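Local coordinates for protection of telomeres protein 1 (Schizosaccharomyces pombe, PDB 7CUI) that binds single-stranded G-rich telomeric DNA, protects the 3' overhang at chromosome ends, and regulates telomerase and telomere length, at residues Pro62-Val70 and Leu117-Lys128. Sequence-based numbering, arbitrary orientation.
Sequences PKSLTQFAV and LADHPQMTLQLK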
ATOM      1  N   PRO A  62      -8.725   3.357   0.189  1.00 25.20           N
ATOM      2  CA  PRO A  62      -9.714   4.400   0.472  1.00 26.11           C
ATOM      3  C   PRO A  62      -9.772   4.804   1.945  1.00 25.61           C
ATOM      4  O   PRO A  62      -9.113   4.204   2.792  1.00 26.81           O
ATOM      5  CB  PRO A  62     -11.038   3.770   0.002  1.00 25.55           C
ATOM      6  CG  PRO A  62     -10.833   2.271   0.102  1.00 24.58           C
ATOM      7  CD  PRO A  62      -9.341   2.030   0.020  1.00 25.04           C
ATOM      8  N   LYS A  63     -10.570   5.833   2.244  1.00 25.94           N
ATOM      9  CA  LYS A  63     -10.582   6.416   3.574  1.00 25.31           C
ATOM     10  C   LYS A  63     -11.322   5.528   4.571  1.00 25.95           C
ATOM     11  O   LYS A  63     -10.975   5.533   5.748  1.00 26.31           O
ATOM     12  CB  LYS A  63     -11.143   7.837   3.536  1.00 25.94           C
ATOM     13  CG  LYS A  63     -10.344   8.812   2.685  1.00 28.03           C
ATOM     14  CD  LYS A  63      -8.893   8.937   3.108  1.00 27.80           C
ATOM     15  CE  LYS A  63      -8.164   9.986   2.298  1.00 30.20           C
ATOM     16  NZ  LYS A  63      -6.793   9.545   1.959  1.00 31.06           N
ATOM     17  N   SER A  64     -12.340   4.787   4.108  1.00 25.63           N
ATOM     18  CA  SER A  64     -13.029   3.824   4.956  1.00 26.32           C
ATOM     19  C   SER A  64     -12.341   2.476   4.855  1.00 25.64           C
ATOM     20  O   SER A  64     -12.172   1.959   3.753  1.00 27.26           O
ATOM     21  CB  SER A  64     -14.463   3.644   4.577  1.00 28.35           C
ATOM     22  OG  SER A  64     -15.141   4.872   4.668  1.00 36.00           O
ATOM     23  N   LEU A  65     -12.014   1.897   6.015  1.00 25.37           N
ATOM     24  CA  LEU A  65     -11.507   0.536   6.081  1.00 24.87           C
ATOM     25  C   LEU A  65     -12.597  -0.425   5.621  1.00 24.88           C
ATOM     26  O   LEU A  65     -12.323  -1.562   5.240  1.00 25.85           O
ATOM     27  CB  LEU A  65     -11.066   0.234   7.515  1.00 25.89           C
ATOM     28  CG  LEU A  65      -9.884   1.057   8.020  1.00 28.94           C
ATOM     29  CD1 LEU A  65      -9.197   0.345   9.173  1.00 33.35           C
ATOM     30  CD2 LEU A  65      -8.882   1.305   6.906  1.00 29.58           C
ATOM     31  N   THR A  66     -13.833   0.073   5.635  1.00 23.86           N
ATOM     32  CA  THR A  66     -15.005  -0.658   5.186  1.00 23.80           C
ATOM     33  C   THR A  66     -14.897  -0.968   3.694  1.00 23.82           C
ATOM     34  O   THR A  66     -15.569  -1.870   3.195  1.00 24.65           O
ATOM     35  CB  THR A  66     -16.245   0.118   5.632  1.00 23.82           C
ATOM     36  OG1 THR A  66     -16.646  -0.577   6.811  1.00 23.80           O
ATOM     37  CG2 THR A  66     -17.353   0.157   4.609  1.00 25.16           C
ATOM     38  N   GLN A  67     -14.021  -0.233   2.999  1.00 22.91           N
ATOM     39  CA  GLN A  67     -13.903  -0.350   1.556  1.00 23.89           C
ATOM     40  C   GLN A  67     -12.544  -0.942   1.188  1.00 22.59           C
ATOM     41  O   GLN A  67     -12.120  -0.854   0.038  1.00 22.69           O
ATOM     42  CB  GLN A  67     -14.149   1.007   0.889  1.00 24.66           C
ATOM     43  CG  GLN A  67     -15.535   1.576   1.158  1.00 26.57           C
ATOM     44  CD  GLN A  67     -15.832   2.851   0.404  1.00 29.46           C
ATOM     45  OE1 GLN A  67     -16.314   3.828   0.973  1.00 33.34           O
ATOM     46  NE2 GLN A  67     -15.567   2.851  -0.892  1.00 32.39           N
ATOM     47  N   PHE A  68     -11.874  -1.569   2.164  1.00 21.32           N
ATOM     48  CA  PHE A  68     -10.540  -2.112   1.947  1.00 21.24           C
ATOM     49  C   PHE A  68     -10.575  -3.425   1.163  1.00 22.66           C
ATOM     50  O   PHE A  68      -9.535  -3.890   0.709  1.00 25.26           O
ATOM     51  CB  PHE A  68      -9.783  -2.245   3.269  1.00 19.37           C
ATOM     52  CG  PHE A  68      -8.808  -1.131   3.552  1.00 18.39           C
ATOM     53  CD1 PHE A  68      -9.133   0.194   3.278  1.00 18.09           C
ATOM     54  CD2 PHE A  68      -7.564  -1.406   4.108  1.00 17.80           C
ATOM     55  CE1 PHE A  68      -8.230   1.215   3.545  1.00 17.52           C
ATOM     56  CE2 PHE A  68      -6.664  -0.385   4.376  1.00 17.07           C
ATOM     57  CZ  PHE A  68      -6.998   0.923   4.095  1.00 17.04           C
ATOM     58  N   ALA A  69     -11.756  -4.036   1.021  1.00 22.94           N
ATOM     59  CA  ALA A  69     -11.917  -5.163   0.114  1.00 24.77           C
ATOM     60  C   ALA A  69     -12.989  -4.815  -0.912  1.00 26.08           C
ATOM     61  O   ALA A  69     -14.023  -4.252  -0.557  1.00 27.13           O
ATOM     62  CB  ALA A  69     -12.269  -6.425   0.869  1.00 23.59           C
ATOM     63  N   VAL A  70     -12.731  -5.160  -2.179  1.00 28.04           N
ATOM     64  CA  VAL A  70     -13.657  -4.844  -3.256  1.00 30.33           C
ATOM     65  C   VAL A  70     -14.169  -6.135  -3.886  1.00 32.40           C
ATOM     66  O   VAL A  70     -13.530  -7.179  -3.788  1.00 32.52           O
ATOM     67  CB  VAL A  70     -13.019  -3.914  -4.309  1.00 30.47           C
ATOM     68  CG1 VAL A  70     -12.673  -2.549  -3.728  1.00 29.98           C
ATOM     69  CG2 VAL A  70     -11.807  -4.546  -4.976  1.00 29.78           C
ATOM     70  N   LEU A 117     -16.901  -5.722   4.016  1.00 21.35           N
ATOM     71  CA  LEU A 117     -16.430  -5.352   5.341  1.00 20.38           C
ATOM     72  C   LEU A 117     -17.542  -4.645   6.127  1.00 20.34           C
ATOM     73  O   LEU A 117     -17.599  -4.731   7.359  1.00 20.17           O
ATOM     74  CB  LEU A 117     -15.181  -4.477   5.183  1.00 20.32           C
ATOM     75  CG  LEU A 117     -13.797  -5.113   5.377  1.00 20.19           C
ATOM     76  CD1 LEU A 117     -13.824  -6.615   5.597  1.00 21.63           C
ATOM     77  CD2 LEU A 117     -12.845  -4.746   4.247  1.00 20.12           C
ATOM     78  N   ALA A 118     -18.442  -3.953   5.415  1.00 20.90           N
ATOM     79  CA  ALA A 118     -19.577  -3.303   6.056  1.00 21.95           C
ATOM     80  C   ALA A 118     -20.429  -4.328   6.803  1.00 22.42           C
ATOM     81  O   ALA A 118     -20.938  -4.025   7.880  1.00 23.02           O
ATOM     82  CB  ALA A 118     -20.394  -2.551   5.035  1.00 21.83           C
ATOM     83  N   ASP A 119     -20.561  -5.537   6.238  1.00 23.59           N
ATOM     84  CA  ASP A 119     -21.306  -6.623   6.867  1.00 25.95           C
ATOM     85  C   ASP A 119     -20.481  -7.352   7.934  1.00 26.16           C
ATOM     86  O   ASP A 119     -20.994  -8.279   8.562  1.00 27.80           O
ATOM     87  CB  ASP A 119     -21.783  -7.661   5.845  1.00 27.89           C
ATOM     88  CG  ASP A 119     -22.688  -7.121   4.747  1.00 29.09           C
ATOM     89  OD1 ASP A 119     -23.397  -6.109   4.995  1.00 30.59           O
ATOM     90  OD2 ASP A 119     -22.674  -7.718   3.647  1.00 29.70           O
ATOM     91  N   HIS A 120     -19.209  -6.962   8.113  1.00 25.04           N
ATOM     92  CA  HIS A 120     -18.339  -7.606   9.088  1.00 24.85           C
ATOM     93  C   HIS A 120     -17.714  -6.574  10.025  1.00 24.15           C
ATOM     94  O   HIS A 120     -16.520  -6.287   9.942  1.00 23.06           O
ATOM     95  CB  HIS A 120     -17.271  -8.457   8.386  1.00 24.70           C
ATOM     96  CG  HIS A 120     -17.828  -9.615   7.634  1.00 25.62           C
ATOM     97  ND1 HIS A 120     -18.347  -9.480   6.362  1.00 25.86           N
ATOM     98  CD2 HIS A 120     -17.953 -10.919   7.960  1.00 26.18           C
ATOM     99  CE1 HIS A 120     -18.765 -10.653   5.931  1.00 26.41           C
ATOM    100  NE2 HIS A 120     -18.545 -11.552   6.899  1.00 26.50           N
ATOM    101  N   PRO A 121     -18.494  -5.983  10.957  1.00 24.66           N
ATOM    102  CA  PRO A 121     -17.945  -4.987  11.879  1.00 24.51           C
ATOM    103  C   PRO A 121     -16.775  -5.493  12.727  1.00 25.81           C
ATOM    104  O   PRO A 121     -15.789  -4.774  12.884  1.00 26.22           O
ATOM    105  CB  PRO A 121     -19.124  -4.529  12.749  1.00 23.98           C
ATOM    106  CG  PRO A 121     -20.328  -5.345  12.317  1.00 24.10           C
ATOM    107  CD  PRO A 121     -19.933  -6.218  11.145  1.00 24.18           C
ATOM    108  N   GLN A 122     -16.886  -6.720  13.262  1.00 26.37           N
ATOM    109  CA  GLN A 122     -15.867  -7.279  14.141  1.00 28.33           C
ATOM    110  C   GLN A 122     -14.549  -7.434  13.389  1.00 26.87           C
ATOM    111  O   GLN A 122     -13.492  -7.076  13.905  1.00 25.52           O
ATOM    112  CB  GLN A 122     -16.305  -8.604  14.775  1.00 31.38           C
ATOM    113  CG  GLN A 122     -17.288  -8.447  15.932  1.00 36.42           C
ATOM    114  CD  GLN A 122     -17.001  -7.230  16.782  1.00 39.55           C
ATOM    115  OE1 GLN A 122     -15.961  -7.131  17.434  1.00 44.13           O
ATOM    116  NE2 GLN A 122     -17.922  -6.278  16.764  1.00 42.11           N
HETATM  117  N   MSE A 123     -14.639  -7.949  12.159  1.00 25.32           N
HETATM  118  CA  MSE A 123     -13.464  -8.124  11.329  1.00 27.17           C
HETATM  119  C   MSE A 123     -12.858  -6.783  10.923  1.00 27.08           C
HETATM  120  O   MSE A 123     -11.641  -6.676  10.800  1.00 28.79           O
HETATM  121  CB  MSE A 123     -13.786  -8.945  10.088  1.00 29.45           C
HETATM  122  CG  MSE A 123     -12.546  -9.573   9.517  1.00 38.29           C
HETATM  123 SE   MSE A 123     -12.991 -10.364   7.806  1.00 52.68          SE
HETATM  124  CE  MSE A 123     -13.711 -12.153   8.192  1.00 50.03           C
ATOM    125  N   THR A 124     -13.710  -5.779  10.688  1.00 25.51           N
ATOM    126  CA  THR A 124     -13.237  -4.434  10.402  1.00 25.50           C
ATOM    127  C   THR A 124     -12.400  -3.927  11.577  1.00 25.54           C
ATOM    128  O   THR A 124     -11.314  -3.403  11.356  1.00 26.08           O
ATOM    129  CB  THR A 124     -14.386  -3.490  10.013  1.00 24.41           C
ATOM    130  OG1 THR A 124     -15.041  -3.985   8.840  1.00 23.86           O
ATOM    131  CG2 THR A 124     -13.925  -2.062   9.789  1.00 21.55           C
ATOM    132  N   LEU A 125     -12.899  -4.114  12.812  1.00 26.49           N
ATOM    133  CA  LEU A 125     -12.182  -3.732  14.023  1.00 27.62           C
ATOM    134  C   LEU A 125     -10.843  -4.468  14.106  1.00 27.74           C
ATOM    135  O   LEU A 125      -9.835  -3.888  14.501  1.00 28.63           O
ATOM    136  CB  LEU A 125     -13.052  -4.004  15.259  1.00 31.16           C
ATOM    137  CG  LEU A 125     -13.712  -2.796  15.938  1.00 34.17           C
ATOM    138  CD1 LEU A 125     -13.810  -1.583  15.017  1.00 36.10           C
ATOM    139  CD2 LEU A 125     -15.090  -3.160  16.479  1.00 34.81           C
ATOM    140  N   GLN A 126     -10.830  -5.741  13.695  1.00 27.02           N
ATOM    141  CA  GLN A 126      -9.630  -6.561  13.742  1.00 27.29           C
ATOM    142  C   GLN A 126      -8.602  -6.058  12.730  1.00 27.33           C
ATOM    143  O   GLN A 126      -7.401  -6.096  13.000  1.00 30.15           O
ATOM    144  CB  GLN A 126      -9.973  -8.029  13.496  1.00 28.08           C
ATOM    145  CG  GLN A 126     -10.535  -8.727  14.724  1.00 32.16           C
ATOM    146  CD  GLN A 126     -11.410  -9.905  14.368  1.00 36.03           C
ATOM    147  OE1 GLN A 126     -11.327 -10.468  13.278  1.00 40.89           O
ATOM    148  NE2 GLN A 126     -12.271 -10.289  15.296  1.00 40.05           N
ATOM    149  N   LEU A 127      -9.089  -5.602  11.570  1.00 24.79           N
ATOM    150  CA  LEU A 127      -8.265  -5.025  10.521  1.00 24.29           C
ATOM    151  C   LEU A 127      -7.634  -3.733  11.041  1.00 24.89           C
ATOM    152  O   LEU A 127      -6.432  -3.534  10.883  1.00 25.29           O
ATOM    153  CB  LEU A 127      -9.172  -4.729   9.321  1.00 22.88           C
ATOM    154  CG  LEU A 127      -8.587  -4.803   7.908  1.00 22.25           C
ATOM    155  CD1 LEU A 127      -9.072  -3.624   7.089  1.00 21.95           C
ATOM    156  CD2 LEU A 127      -7.071  -4.884   7.878  1.00 22.44           C
ATOM    157  N   LYS A 128      -8.457  -2.865  11.652  1.00 25.37           N
ATOM    158  CA  LYS A 128      -7.996  -1.619  12.241  1.00 27.10           C
ATOM    159  C   LYS A 128      -6.821  -1.900  13.170  1.00 27.49           C
ATOM    160  O   LYS A 128      -5.788  -1.242  13.077  1.00 28.95           O
ATOM    161  CB  LYS A 128      -9.107  -0.939  13.051  1.00 29.86           C
ATOM    162  CG  LYS A 128      -9.532   0.443  12.578  1.00 33.61           C
ATOM    163  CD  LYS A 128     -10.081   1.308  13.702  1.00 37.30           C
ATOM    164  CE  LYS A 128     -11.590   1.285  13.835  1.00 44.14           C
ATOM    165  NZ  LYS A 128     -12.267   1.872  12.653  1.00 50.31           N
TER
HETATM  166  O   HOH W   1     -15.469  -4.272   1.877  1.00 31.32           O
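The Phe68 ring meets Leu127 obliquely, its CD2 lying 4.0 Å from Leu127 CD1, while Leu65 CD2, from its own loop, sits over one face, nearer the border of the ring than its middle. Pro62 O lies at the ring edge within its plane, and Phe82 of the neighbouring strand stacks on the ring. Leu127 CD1 also reaches Phe68 CB and approaches Leu65 CB, so that it rests against both side chains. Leu65 has CG anti to its carbonyl carbon (chi1 -65°), and its CD1 branch runs toward the helix, where it meets the aliphatic part of Lys128 at CG; the two side chains cross at about a right angle. The Lys128 chain then bends at chi3 and chi4, and its ammonium group forms a weak, long ion pair with Glu139. Just before the helix, Leu117 lays CD2 against the backbone of the turn, 3.4 Å from Leu65 O and 3.5 Å from Ala69 N, with Ala69 CB and Phe68 CB alongside. Thr66 CG2 brushes Ala118 CB at 4.1 Å. A water accepts a hydrogen bond from Leu117 N at 3.0 Å and lies within bonding distance of Thr66 O (2.7 Å) and Ala69 O (2.8 Å), bridging the segments. Trp135 touches both Leu65 and Phe68, and Leu131 touches Phe68. The contact packs a short 3-10 turn, interrupting the long strand 49-73, against the first turns of helix 121-135 and the residues leading into it, consistent with an OB-like fold in this C-terminal part of Pot1, a helix against a curled sheet.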